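Local atomic coordinates of TSC1 N-terminal domain (Chaetomium thermophilum, PDB entry 7A0M), a protein that probably brings the TSC complex, a negative regulator of mTORC1 signalling, to lysosomal membranes through phosphoinositide binding by this N-terminal domain of its TSC1 subunit. Residues P102-A107 against D167-V172; N146-R151 against D175-F180; I329-Y334 against K374-H379; P335-D340 against Y385-E390. One frame throughout, in Å; residues are numbered along the deposited sequence.

Interaction 1 of 4, residues P102-A107 against D167-V172; sequences PVLDNA and DLKEQV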
loop_
_atom_site.group_PDB
_atom_site.type_symbol
_atom_site.label_atom_id
_atom_site.label_comp_id
_atom_site.label_asym_id
_atom_site.label_seq_id
_atom_site.Cartn_x
_atom_site.Cartn_y
_atom_site.Cartn_z
ATOM N N PRO B 102 32.542 7.679 -46.516
ATOM C CA PRO B 102 32.870 6.546 -47.400
ATOM C C PRO B 102 32.611 5.186 -46.772
ATOM O O PRO B 102 32.147 4.270 -47.461
ATOM C CB PRO B 102 34.359 6.760 -47.700
ATOM C CG PRO B 102 34.545 8.222 -47.592
ATOM C CD PRO B 102 33.649 8.655 -46.468
ATOM N N VAL B 103 32.899 5.026 -45.478
ATOM C CA VAL B 103 32.627 3.755 -44.811
ATOM C C VAL B 103 31.126 3.530 -44.667
ATOM O O VAL B 103 30.622 2.431 -44.928
ATOM C CB VAL B 103 33.342 3.703 -43.449
ATOM C CG1 VAL B 103 32.769 2.583 -42.596
ATOM C CG2 VAL B 103 34.839 3.514 -43.644
ATOM N N LEU B 104 30.389 4.563 -44.252
ATOM C CA LEU B 104 28.953 4.413 -44.031
ATOM C C LEU B 104 28.223 4.052 -45.320
ATOM O O LEU B 104 27.245 3.295 -45.297
ATOM C CB LEU B 104 28.379 5.695 -43.429
ATOM C CG LEU B 104 28.762 5.977 -41.975
ATOM C CD1 LEU B 104 28.095 7.249 -41.474
ATOM C CD2 LEU B 104 28.404 4.796 -41.085
ATOM N N ASP B 105 28.680 4.585 -46.454
ATOM C CA ASP B 105 28.008 4.324 -47.721
ATOM C C ASP B 105 28.233 2.904 -48.225
ATOM O O ASP B 105 27.479 2.441 -49.087
ATOM C CB ASP B 105 28.479 5.325 -48.779
ATOM C CG ASP B 105 28.095 6.753 -48.444
ATOM O OD1 ASP B 105 27.171 6.947 -47.627
ATOM O OD2 ASP B 105 28.721 7.682 -48.997
ATOM N N ASN B 106 29.248 2.203 -47.711
ATOM C CA ASN B 106 29.586 0.862 -48.178
ATOM C C ASN B 106 29.600 -0.163 -47.048
ATOM O O ASN B 106 30.162 -1.251 -47.214
ATOM C CB ASN B 106 30.938 0.875 -48.893
ATOM C CG ASN B 106 30.950 1.796 -50.097
ATOM O OD1 ASN B 106 30.552 1.407 -51.194
ATOM N ND2 ASN B 106 31.408 3.026 -49.896
ATOM N N ALA B 107 29.001 0.162 -45.899
ATOM C CA ALA B 107 29.060 -0.738 -44.750
ATOM C C ALA B 107 28.366 -2.066 -45.035
ATOM O O ALA B 107 28.855 -3.127 -44.631
ATOM C CB ALA B 107 28.442 -0.065 -43.526
ATOM N N ASP B 167 20.601 -3.242 -39.236
ATOM C CA ASP B 167 21.364 -2.705 -40.357
ATOM C C ASP B 167 22.757 -2.290 -39.897
ATOM O O ASP B 167 22.903 -1.595 -38.892
ATOM C CB ASP B 167 20.626 -1.520 -40.987
ATOM C CG ASP B 167 21.226 -1.094 -42.315
ATOM O OD1 ASP B 167 22.411 -0.698 -42.345
ATOM O OD2 ASP B 167 20.511 -1.163 -43.336
ATOM N N LEU B 168 23.780 -2.715 -40.645
ATOM C CA LEU B 168 25.155 -2.431 -40.244
ATOM C C LEU B 168 25.459 -0.941 -40.264
ATOM O O LEU B 168 26.242 -0.462 -39.435
ATOM C CB LEU B 168 26.135 -3.179 -41.148
ATOM C CG LEU B 168 26.502 -4.607 -40.742
ATOM C CD1 LEU B 168 27.427 -5.230 -41.772
ATOM C CD2 LEU B 168 27.149 -4.612 -39.367
ATOM N N LYS B 169 24.851 -0.188 -41.184
ATOM C CA LYS B 169 25.077 1.253 -41.197
ATOM C C LYS B 169 24.495 1.900 -39.947
ATOM O O LYS B 169 25.120 2.784 -39.349
ATOM C CB LYS B 169 24.483 1.880 -42.457
ATOM C CG LYS B 169 24.646 3.393 -42.511
ATOM C CD LYS B 169 24.113 3.977 -43.808
ATOM C CE LYS B 169 23.866 5.471 -43.674
ATOM N NZ LYS B 169 23.228 6.043 -44.890
ATOM N N GLU B 170 23.300 1.469 -39.538
ATOM C CA GLU B 170 22.723 1.977 -38.300
ATOM C C GLU B 170 23.493 1.462 -37.091
ATOM O O GLU B 170 23.666 2.186 -36.105
ATOM C CB GLU B 170 21.249 1.582 -38.210
ATOM C CG GLU B 170 20.522 2.090 -36.969
ATOM C CD GLU B 170 20.317 1.007 -35.918
ATOM O OE1 GLU B 170 21.314 0.431 -35.437
ATOM O OE2 GLU B 170 19.149 0.716 -35.586
ATOM N N GLN B 171 23.965 0.213 -37.152
ATOM C CA GLN B 171 24.731 -0.342 -36.040
ATOM C C GLN B 171 26.044 0.403 -35.845
ATOM O O GLN B 171 26.449 0.671 -34.709
ATOM C CB GLN B 171 24.986 -1.832 -36.265
ATOM C CG GLN B 171 23.763 -2.712 -36.058
ATOM C CD GLN B 171 23.999 -4.150 -36.477
ATOM O OE1 GLN B 171 25.129 -4.548 -36.758
ATOM N NE2 GLN B 171 22.931 -4.938 -36.517
ATOM N N VAL B 172 26.724 0.749 -36.941
ATOM C CA VAL B 172 27.981 1.484 -36.831
ATOM C C VAL B 172 27.743 2.840 -36.180
ATOM O O VAL B 172 28.441 3.226 -35.235
ATOM C CB VAL B 172 28.650 1.628 -38.211
ATOM C CG1 VAL B 172 29.782 2.641 -38.144
ATOM C CG2 VAL B 172 29.185 0.286 -38.676
#
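Lys169 points its CG away from its own backbone N (chi1 178°) and then runs extended, while Leu104 swings its CG round to the N side (chi1 -71°), and this brings the two residues together. The lysine methylenes lie against the backbone at the C-terminal part of helix 89-105, with Lys169 CD 3.5 Å from Leu104 O. Deeper in, Leu104 CD2 meets Val172 CG1 at 3.9 Å, the two side chains crossing at a slant. Helix 113-125 backs this spot: its Ala114 touches Val172, and its Leu113 and Phe117 touch Val103. Ala107 faces the start of helix 168-183, its CB 4.3 Å from Lys169 N, and Leu168 CD1 reaches Ala107 O at 3.8 Å. That start is shaped by an Asx turn, in which Asp167 OD1 accepts from Lys169 N at 2.7 Å. On the other segment, Asn106 ND2 bonds back to Pro102 O at 2.8 Å, in the carbonyl plane. No hydrogen bond crosses between the segments, so the contact rests on van der Waals packing of alkyl groups and on alkyl carbons lying against backbone carbonyls. Lys169 NZ stays 4.9 Å from Asp105 OD1, too far for a salt bridge, so any attraction would act only at a distance.

Interaction 2 of 4, residues N146-R151 against D175-F180; sequences NRLLVR and DALLAF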
loop_
_atom_site.group_PDB
_atom_site.type_symbol
_atom_site.label_atom_id
_atom_site.label_comp_id
_atom_site.label_asym_id
_atom_site.label_seq_id
_atom_site.Cartn_x
_atom_site.Cartn_y
_atom_site.Cartn_z
ATOM N N ASN B 146 28.856 14.974 -32.913
ATOM C CA ASN B 146 27.985 15.744 -33.799
ATOM C C ASN B 146 27.977 15.168 -35.207
ATOM O O ASN B 146 26.926 15.110 -35.856
ATOM C CB ASN B 146 28.409 17.212 -33.830
ATOM C CG ASN B 146 28.042 17.954 -32.561
ATOM O OD1 ASN B 146 27.167 17.527 -31.807
ATOM N ND2 ASN B 146 28.691 19.089 -32.335
ATOM N N ARG B 147 29.141 14.742 -35.702
ATOM C CA ARG B 147 29.189 14.078 -37.000
ATOM C C ARG B 147 28.372 12.794 -36.990
ATOM O O ARG B 147 27.617 12.520 -37.929
ATOM C CB ARG B 147 30.640 13.796 -37.386
ATOM C CG ARG B 147 31.324 14.961 -38.077
ATOM C CD ARG B 147 31.008 14.958 -39.560
ATOM N NE ARG B 147 32.006 14.210 -40.319
ATOM C CZ ARG B 147 31.754 13.557 -41.448
ATOM N NH1 ARG B 147 30.528 13.541 -41.947
ATOM N NH2 ARG B 147 32.729 12.909 -42.072
ATOM N N LEU B 148 28.501 12.000 -35.927
ATOM C CA LEU B 148 27.706 10.782 -35.810
ATOM C C LEU B 148 26.228 11.098 -35.626
ATOM O O LEU B 148 25.367 10.420 -36.200
ATOM C CB LEU B 148 28.219 9.945 -34.640
ATOM C CG LEU B 148 29.639 9.388 -34.739
ATOM C CD1 LEU B 148 29.960 8.569 -33.505
ATOM C CD2 LEU B 148 29.787 8.539 -35.994
ATOM N N LEU B 149 25.915 12.118 -34.822
ATOM C CA LEU B 149 24.522 12.458 -34.547
ATOM C C LEU B 149 23.796 12.899 -35.810
ATOM O O LEU B 149 22.705 12.403 -36.114
ATOM C CB LEU B 149 24.446 13.550 -33.481
ATOM C CG LEU B 149 24.624 13.077 -32.042
ATOM C CD1 LEU B 149 24.762 14.262 -31.106
ATOM C CD2 LEU B 149 23.455 12.205 -31.635
ATOM N N VAL B 150 24.382 13.838 -36.556
ATOM C CA VAL B 150 23.727 14.350 -37.759
ATOM C C VAL B 150 23.415 13.215 -38.728
ATOM O O VAL B 150 22.321 13.147 -39.298
ATOM C CB VAL B 150 24.598 15.437 -38.417
ATOM C CG1 VAL B 150 24.317 15.521 -39.915
ATOM C CG2 VAL B 150 24.352 16.784 -37.760
ATOM N N ARG B 151 24.357 12.300 -38.918
ATOM C CA ARG B 151 24.098 11.158 -39.788
ATOM C C ARG B 151 23.085 10.185 -39.190
ATOM O O ARG B 151 22.357 9.512 -39.931
ATOM C CB ARG B 151 25.425 10.492 -40.115
ATOM C CG ARG B 151 26.333 11.528 -40.736
ATOM C CD ARG B 151 26.748 11.157 -42.122
ATOM N NE ARG B 151 27.713 12.116 -42.639
ATOM C CZ ARG B 151 27.363 13.325 -43.068
ATOM N NH1 ARG B 151 26.089 13.693 -43.033
ATOM N NH2 ARG B 151 28.270 14.155 -43.556
ATOM N N ASP B 175 26.629 1.981 -32.473
ATOM C CA ASP B 175 27.714 1.484 -31.631
ATOM C C ASP B 175 28.779 2.551 -31.407
ATOM O O ASP B 175 29.357 2.641 -30.318
ATOM C CB ASP B 175 28.337 0.233 -32.253
ATOM C CG ASP B 175 27.377 -0.940 -32.291
ATOM O OD1 ASP B 175 26.221 -0.780 -31.845
ATOM O OD2 ASP B 175 27.778 -2.023 -32.767
ATOM N N ALA B 176 29.054 3.371 -32.425
ATOM C CA ALA B 176 30.031 4.441 -32.257
ATOM C C ALA B 176 29.507 5.525 -31.323
ATOM O O ALA B 176 30.240 6.007 -30.452
ATOM C CB ALA B 176 30.410 5.033 -33.614
ATOM N N LEU B 177 28.240 5.918 -31.483
ATOM C CA LEU B 177 27.653 6.901 -30.577
ATOM C C LEU B 177 27.652 6.393 -29.142
ATOM O O LEU B 177 27.948 7.147 -28.208
ATOM C CB LEU B 177 26.232 7.250 -31.020
ATOM C CG LEU B 177 26.077 8.300 -32.120
ATOM C CD1 LEU B 177 24.674 8.264 -32.703
ATOM C CD2 LEU B 177 26.387 9.680 -31.566
ATOM N N LEU B 178 27.314 5.117 -28.947
ATOM C CA LEU B 178 27.344 4.543 -27.606
ATOM C C LEU B 178 28.773 4.427 -27.086
ATOM O O LEU B 178 29.024 4.632 -25.893
ATOM C CB LEU B 178 26.653 3.181 -27.606
ATOM C CG LEU B 178 25.128 3.222 -27.728
ATOM C CD1 LEU B 178 24.532 1.832 -27.572
ATOM C CD2 LEU B 178 24.531 4.185 -26.713
ATOM N N ALA B 179 29.722 4.096 -27.966
ATOM C CA ALA B 179 31.119 4.010 -27.549
ATOM C C ALA B 179 31.664 5.382 -27.172
ATOM O O ALA B 179 32.330 5.534 -26.142
ATOM C CB ALA B 179 31.962 3.379 -28.657
ATOM N N PHE B 180 31.396 6.393 -28.002
ATOM C CA PHE B 180 31.797 7.754 -27.658
ATOM C C PHE B 180 31.061 8.245 -26.419
ATOM O O PHE B 180 31.629 8.975 -25.597
ATOM C CB PHE B 180 31.548 8.692 -28.839
ATOM C CG PHE B 180 32.646 8.685 -29.863
ATOM C CD1 PHE B 180 33.787 9.447 -29.680
ATOM C CD2 PHE B 180 32.535 7.920 -31.010
ATOM C CE1 PHE B 180 34.797 9.441 -30.622
ATOM C CE2 PHE B 180 33.539 7.912 -31.954
ATOM C CZ PHE B 180 34.671 8.670 -31.760
#
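Leu148 and Leu177 face each other where two roughly antiparallel helices, 142-153 and 168-183, pack in the interior of this elongated all-helical domain. The axes of the two segments run at 145° to one another and come within 9.9 Å, and Leu148 and Leu177 are the residues whose CA atoms are nearest across the contact. Leu148 takes part in three of the four residue contacts, and divides the work between two parts of its side chain. Its CB takes Leu177 CD2 at 3.6 Å. Its outer methyl, CD1, goes further across and reaches both Ala176 CB, 3.6 Å away, and the Phe180 ring, where CD2 is the nearest atom, also at 3.6 Å. The leucine and phenylalanine side chains cross at about a right angle. Leu177 holds CG on the side of its backbone N (chi1 -83°), which sends CD2 into the angle between neighbouring leucines: besides Leu148 CB it meets Leu149 CG at 3.9 Å. An alanine at Leu177 would lack that branched end, and would probably open a gap beside Leu148 CB and leave Leu149 without its mate on the opposing helix. Everything that touches is buried and apolar. On the flank of helix 142-153 that meets helix 89-105, by contrast, Arg147 pairs with Asp97 and Asp101, and Arg151 with Asp101 and Glu154. Around the core, Trp96 and Leu100 of helix 89-105 press on Leu148, helix 113-125 meets Phe180 through Thr121 and Leu125, helix 185-196 packs on Leu149, and Leu208 of helix 199-214 touches both Leu149 and Leu177.

Interaction 3 of 4, residues I329-Y334 against K374-H379; sequences ILYGLY and KQHLLH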
loop_
_atom_site.group_PDB
_atom_site.type_symbol
_atom_site.label_atom_id
_atom_site.label_comp_id
_atom_site.label_asym_id
_atom_site.label_seq_id
_atom_site.Cartn_x
_atom_site.Cartn_y
_atom_site.Cartn_z
ATOM N N ILE B 329 8.121 5.948 -9.182
ATOM C CA ILE B 329 9.460 6.466 -8.922
ATOM C C ILE B 329 9.396 7.716 -8.049
ATOM O O ILE B 329 10.281 7.939 -7.214
ATOM C CB ILE B 329 10.210 6.719 -10.247
ATOM C CG1 ILE B 329 11.710 6.880 -9.991
ATOM C CG2 ILE B 329 9.658 7.934 -10.982
ATOM C CD1 ILE B 329 12.353 5.658 -9.372
ATOM N N LEU B 330 8.359 8.542 -8.208
ATOM C CA LEU B 330 8.200 9.703 -7.337
ATOM C C LEU B 330 7.859 9.274 -5.916
ATOM O O LEU B 330 8.429 9.788 -4.946
ATOM C CB LEU B 330 7.119 10.634 -7.887
ATOM C CG LEU B 330 7.396 11.371 -9.197
ATOM C CD1 LEU B 330 6.176 12.180 -9.608
ATOM C CD2 LEU B 330 8.618 12.266 -9.065
ATOM N N TYR B 331 6.929 8.328 -5.777
ATOM C CA TYR B 331 6.561 7.828 -4.459
ATOM C C TYR B 331 7.696 7.037 -3.823
ATOM O O TYR B 331 7.831 7.029 -2.593
ATOM C CB TYR B 331 5.299 6.971 -4.568
ATOM C CG TYR B 331 4.854 6.336 -3.271
ATOM C CD1 TYR B 331 4.198 7.079 -2.300
ATOM C CD2 TYR B 331 5.077 4.988 -3.026
ATOM C CE1 TYR B 331 3.784 6.500 -1.115
ATOM C CE2 TYR B 331 4.668 4.399 -1.846
ATOM C CZ TYR B 331 4.022 5.161 -0.894
ATOM O OH TYR B 331 3.612 4.576 0.282
ATOM N N GLY B 332 8.515 6.365 -4.633
ATOM C CA GLY B 332 9.626 5.608 -4.084
ATOM C C GLY B 332 10.745 6.478 -3.550
ATOM O O GLY B 332 11.416 6.103 -2.582
ATOM N N LEU B 333 10.965 7.643 -4.161
ATOM C CA LEU B 333 12.080 8.507 -3.794
ATOM C C LEU B 333 11.700 9.536 -2.732
ATOM O O LEU B 333 12.436 9.724 -1.759
ATOM C CB LEU B 333 12.632 9.208 -5.039
ATOM C CG LEU B 333 13.251 8.275 -6.082
ATOM C CD1 LEU B 333 13.841 9.060 -7.245
ATOM C CD2 LEU B 333 14.303 7.389 -5.438
ATOM N N TYR B 334 10.569 10.217 -2.908
ATOM C CA TYR B 334 10.123 11.258 -1.979
ATOM C C TYR B 334 8.638 11.078 -1.697
ATOM O O TYR B 334 7.802 11.880 -2.129
ATOM C CB TYR B 334 10.420 12.652 -2.539
ATOM C CG TYR B 334 11.896 12.957 -2.642
ATOM C CD1 TYR B 334 12.614 12.636 -3.787
ATOM C CD2 TYR B 334 12.575 13.559 -1.591
ATOM C CE1 TYR B 334 13.964 12.909 -3.884
ATOM C CE2 TYR B 334 13.925 13.836 -1.678
ATOM C CZ TYR B 334 14.614 13.509 -2.827
ATOM O OH TYR B 334 15.960 13.784 -2.918
ATOM N N LYS B 374 -3.837 2.565 -4.543
ATOM C CA LYS B 374 -4.191 1.168 -4.332
ATOM C C LYS B 374 -3.164 0.205 -4.913
ATOM O O LYS B 374 -3.364 -1.012 -4.827
ATOM C CB LYS B 374 -5.559 0.886 -4.955
ATOM C CG LYS B 374 -6.696 1.713 -4.380
ATOM C CD LYS B 374 -8.016 1.342 -5.036
ATOM C CE LYS B 374 -9.138 2.267 -4.596
ATOM N NZ LYS B 374 -10.401 1.984 -5.331
ATOM N N GLN B 375 -2.081 0.713 -5.501
ATOM C CA GLN B 375 -1.032 -0.118 -6.070
ATOM C C GLN B 375 0.260 -0.094 -5.267
ATOM O O GLN B 375 1.208 -0.798 -5.631
ATOM C CB GLN B 375 -0.730 0.327 -7.507
ATOM C CG GLN B 375 -1.810 0.008 -8.524
ATOM C CD GLN B 375 -1.495 0.590 -9.891
ATOM O OE1 GLN B 375 -0.527 1.333 -10.054
ATOM N NE2 GLN B 375 -2.311 0.250 -10.882
ATOM N N HIS B 376 0.333 0.688 -4.191
ATOM C CA HIS B 376 1.591 0.899 -3.492
ATOM C C HIS B 376 1.439 0.673 -1.995
ATOM O O HIS B 376 0.477 1.140 -1.377
ATOM C CB HIS B 376 2.132 2.306 -3.761
ATOM C CG HIS B 376 2.624 2.499 -5.161
ATOM N ND1 HIS B 376 1.777 2.724 -6.224
ATOM C CD2 HIS B 376 3.877 2.487 -5.675
ATOM C CE1 HIS B 376 2.486 2.849 -7.332
ATOM N NE2 HIS B 376 3.764 2.710 -7.025
ATOM N N LEU B 377 2.406 -0.041 -1.425
ATOM C CA LEU B 377 2.469 -0.267 0.010
ATOM C C LEU B 377 2.864 1.015 0.739
ATOM O O LEU B 377 3.361 1.975 0.141
ATOM C CB LEU B 377 3.476 -1.372 0.332
ATOM C CG LEU B 377 3.230 -2.744 -0.299
ATOM C CD1 LEU B 377 4.499 -3.581 -0.245
ATOM C CD2 LEU B 377 2.083 -3.456 0.396
ATOM N N LEU B 378 2.629 1.023 2.049
ATOM C CA LEU B 378 3.109 2.114 2.887
ATOM C C LEU B 378 4.630 2.208 2.810
ATOM O O LEU B 378 5.335 1.203 2.943
ATOM C CB LEU B 378 2.662 1.908 4.334
ATOM C CG LEU B 378 3.088 2.989 5.331
ATOM C CD1 LEU B 378 2.407 4.316 5.019
ATOM C CD2 LEU B 378 2.797 2.555 6.760
ATOM N N HIS B 379 5.129 3.421 2.596
ATOM C CA HIS B 379 6.556 3.639 2.399
ATOM C C HIS B 379 7.273 3.676 3.747
ATOM O O HIS B 379 6.749 4.239 4.713
ATOM C CB HIS B 379 6.794 4.945 1.644
ATOM C CG HIS B 379 8.152 5.049 1.023
ATOM N ND1 HIS B 379 9.295 5.260 1.762
ATOM C CD2 HIS B 379 8.547 4.991 -0.271
ATOM C CE1 HIS B 379 10.338 5.316 0.951
ATOM N NE2 HIS B 379 9.909 5.156 -0.288
#
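Tyr331 and His379 make the first shell, with Gly332 and the backbone of Leu377 completing it. Tyr331 has its CG anti to the backbone N (chi1 177°), which carries the ring off the helix and toward the loop segment 374-379. Tyr331 OH donates to Leu377 O at 2.6 Å, a short bond with the hydroxyl tilted slightly from the carbonyl plane. The oxygen lies at the edge of the phenol, near the plane of the ring. His379 turns its edge toward a face of the same ring, with centroids 5.6 Å apart and planes at 86°: an edge-to-face pair, in which His379 CD2 lies above the plane, offset toward the rim. One residue further along helix 323-333, His379 NE2 donates to Gly332 O at 2.9 Å, arriving from above the carbonyl plane at an N-H...O angle of 151°. His376 fills out the aromatic cluster: its CB sits 3.8 Å from Tyr331 CE2, and its ring lies oblique to the phenol.

In the next shell, His376 is fixed by Thr328 OG1 on NE2 and by Phe372 O on ND1, and His379 ND1 is paired with Asn381 N. Leu377 bonds through its backbone to Leu412. The second subunit packs on the cluster directly, its Leu378 against Tyr331, and its Arg373 bonds to Leu378 O, so the contact lies at the subunit interface.

Helix and loop are thus joined by two hydrogen bonds and an aromatic cluster. With NE2 donating and ND1 engaged by a backbone N, His379 is probably neutral.

Interaction 4 of 4, residues P335-D340 against Y385-E390; sequences PINFVD and YTIETE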
loop_
_atom_site.group_PDB
_atom_site.type_symbol
_atom_site.label_atom_id
_atom_site.label_comp_id
_atom_site.label_asym_id
_atom_site.label_seq_id
_atom_site.Cartn_x
_atom_site.Cartn_y
_atom_site.Cartn_z
ATOM N N PRO B 335 8.273 10.021 -0.965
ATOM C CA PRO B 335 6.842 9.771 -0.710
ATOM C C PRO B 335 6.170 10.846 0.123
ATOM O O PRO B 335 5.054 11.268 -0.207
ATOM C CB PRO B 335 6.855 8.421 0.021
ATOM C CG PRO B 335 8.204 8.362 0.658
ATOM C CD PRO B 335 9.134 9.017 -0.317
ATOM N N ILE B 336 6.813 11.301 1.199
ATOM C CA ILE B 336 6.175 12.260 2.098
ATOM C C ILE B 336 5.925 13.581 1.381
ATOM O O ILE B 336 4.864 14.199 1.538
ATOM C CB ILE B 336 7.026 12.451 3.366
ATOM C CG1 ILE B 336 7.247 11.104 4.058
ATOM C CG2 ILE B 336 6.357 13.432 4.316
ATOM C CD1 ILE B 336 8.153 11.179 5.265
ATOM N N ASN B 337 6.893 14.037 0.583
ATOM C CA ASN B 337 6.684 15.247 -0.205
ATOM C C ASN B 337 5.675 15.023 -1.325
ATOM O O ASN B 337 4.929 15.945 -1.676
ATOM C CB ASN B 337 8.013 15.743 -0.774
ATOM C CG ASN B 337 8.870 16.432 0.269
ATOM O OD1 ASN B 337 8.837 17.654 0.406
ATOM N ND2 ASN B 337 9.642 15.649 1.013
ATOM N N PHE B 338 5.639 13.818 -1.900
ATOM C CA PHE B 338 4.720 13.551 -3.004
ATOM C C PHE B 338 3.272 13.555 -2.528
ATOM O O PHE B 338 2.411 14.205 -3.133
ATOM C CB PHE B 338 5.063 12.216 -3.664
ATOM C CG PHE B 338 4.338 11.974 -4.960
ATOM C CD1 PHE B 338 3.877 13.034 -5.725
ATOM C CD2 PHE B 338 4.105 10.684 -5.405
ATOM C CE1 PHE B 338 3.207 12.811 -6.914
ATOM C CE2 PHE B 338 3.434 10.454 -6.591
ATOM C CZ PHE B 338 2.985 11.518 -7.346
ATOM N N VAL B 339 2.981 12.829 -1.446
ATOM C CA VAL B 339 1.609 12.782 -0.949
ATOM C C VAL B 339 1.201 14.130 -0.368
ATOM O O VAL B 339 0.012 14.466 -0.342
ATOM C CB VAL B 339 1.437 11.645 0.077
ATOM C CG1 VAL B 339 1.895 10.319 -0.515
ATOM C CG2 VAL B 339 2.192 11.954 1.364
ATOM N N ASP B 340 2.168 14.925 0.101
ATOM C CA ASP B 340 1.850 16.276 0.551
ATOM C C ASP B 340 1.478 17.180 -0.617
ATOM O O ASP B 340 0.643 18.078 -0.461
ATOM C CB ASP B 340 3.023 16.868 1.329
ATOM C CG ASP B 340 2.663 18.169 2.020
ATOM O OD1 ASP B 340 1.989 18.119 3.072
ATOM O OD2 ASP B 340 3.053 19.242 1.513
ATOM N N TYR B 385 11.073 9.694 8.568
ATOM C CA TYR B 385 11.357 11.068 8.193
ATOM C C TYR B 385 10.117 11.930 8.343
ATOM O O TYR B 385 8.984 11.444 8.366
ATOM C CB TYR B 385 11.873 11.152 6.750
ATOM C CG TYR B 385 13.095 10.302 6.513
ATOM C CD1 TYR B 385 14.347 10.726 6.938
ATOM C CD2 TYR B 385 13.001 9.071 5.886
ATOM C CE1 TYR B 385 15.472 9.949 6.734
ATOM C CE2 TYR B 385 14.121 8.289 5.679
ATOM C CZ TYR B 385 15.353 8.734 6.106
ATOM O OH TYR B 385 16.470 7.958 5.903
ATOM N N THR B 386 10.364 13.229 8.459
ATOM C CA THR B 386 9.354 14.251 8.282
ATOM C C THR B 386 9.430 14.749 6.843
ATOM O O THR B 386 10.268 14.309 6.051
ATOM C CB THR B 386 9.558 15.394 9.279
ATOM O OG1 THR B 386 10.790 16.068 8.991
ATOM C CG2 THR B 386 9.607 14.856 10.700
ATOM N N ILE B 387 8.537 15.676 6.494
ATOM C CA ILE B 387 8.593 16.254 5.160
ATOM C C ILE B 387 9.865 17.074 4.974
ATOM O O ILE B 387 10.324 17.257 3.841
ATOM C CB ILE B 387 7.327 17.091 4.890
ATOM C CG1 ILE B 387 7.273 17.531 3.425
ATOM C CG2 ILE B 387 7.264 18.293 5.821
ATOM C CD1 ILE B 387 5.995 18.240 3.048
ATOM N N GLU B 388 10.465 17.550 6.069
ATOM C CA GLU B 388 11.707 18.310 5.987
ATOM C C GLU B 388 12.915 17.391 5.841
ATOM O O GLU B 388 13.707 17.531 4.903
ATOM C CB GLU B 388 11.860 19.200 7.224
ATOM C CG GLU B 388 10.878 20.352 7.296
ATOM C CD GLU B 388 10.960 21.259 6.085
ATOM O OE1 GLU B 388 9.983 21.304 5.309
ATOM O OE2 GLU B 388 12.006 21.917 5.904
ATOM N N THR B 389 13.073 16.443 6.770
ATOM C CA THR B 389 14.258 15.592 6.777
ATOM C C THR B 389 14.297 14.625 5.600
ATOM O O THR B 389 15.381 14.149 5.248
ATOM C CB THR B 389 14.348 14.812 8.089
ATOM O OG1 THR B 389 13.118 14.113 8.318
ATOM C CG2 THR B 389 14.617 15.756 9.252
ATOM N N GLU B 390 13.150 14.319 4.989
ATOM C CA GLU B 390 13.164 13.520 3.768
ATOM C C GLU B 390 13.972 14.210 2.676
ATOM O O GLU B 390 14.690 13.554 1.911
ATOM C CB GLU B 390 11.736 13.253 3.293
ATOM C CG GLU B 390 11.660 12.499 1.976
ATOM C CD GLU B 390 10.236 12.223 1.547
ATOM O OE1 GLU B 390 9.693 11.172 1.944
ATOM O OE2 GLU B 390 9.654 13.060 0.825
#
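Ile336 and Asn337, in the first turn of helix 335-343, present backbone N-H groups to the carboxylate of Glu390, which lies more than 50 residues on. This is the tight side. Glu390 OE1 takes Ile336 N at 3.0 Å through its syn lone pair, and OE2 takes Asn337 N at 2.9 Å. The Asn337 amide adds a nearly straight bond, ND2 to OE2 at 2.6 Å, and both Asn337 donors approach OE2 from one face of the carboxylate. Asn381 ND2 bonds to OE1 as well, and the N-terminal end of helix 335-343 would be expected to stabilise the negative charge. A leucine in place of Glu390 would keep some bulk but no acceptors, and would probably leave the two backbone N-H groups and the Asn337 amide without their mate.

The looser side, round the partly exposed Ile336 and Ile387, is mostly apolar. Ile336 CG2 rests 3.8 Å from Ile387 CB, and the link from Asn337 ND2 to Ile387 O is weak. Ile387 carries CG1 anti to its N (chi1 -172°), which pushes CD1 out beside Asp340, whose OD1 is salt-bridged to Arg343. Thr386 and Thr389 form a capping box at the start of the helix that follows, where Thr386 N donates to Thr389 OG1 at 2.9 Å.

In the fold
From the N terminus, interaction 1 closes a long loop by bringing helix 168-183 back to helix 89-105. Interaction 2 opens inside that loop, at 146-151, and closes farther along the same helix 168-183, so the two cross rather than nest. They touch through Leu104 CD1 and Arg151 CD, 4.2 Å apart. Well down the chain, interactions 3 and 4 form a second crossed pair, as the consecutive helices 323-333 and 335-343 are each met by part of the chain following helix 357-373. They too touch, and both contact the second subunit. Interactions 1 and 3 have centres about 45 Å apart, on opposite sides of the chain's centre.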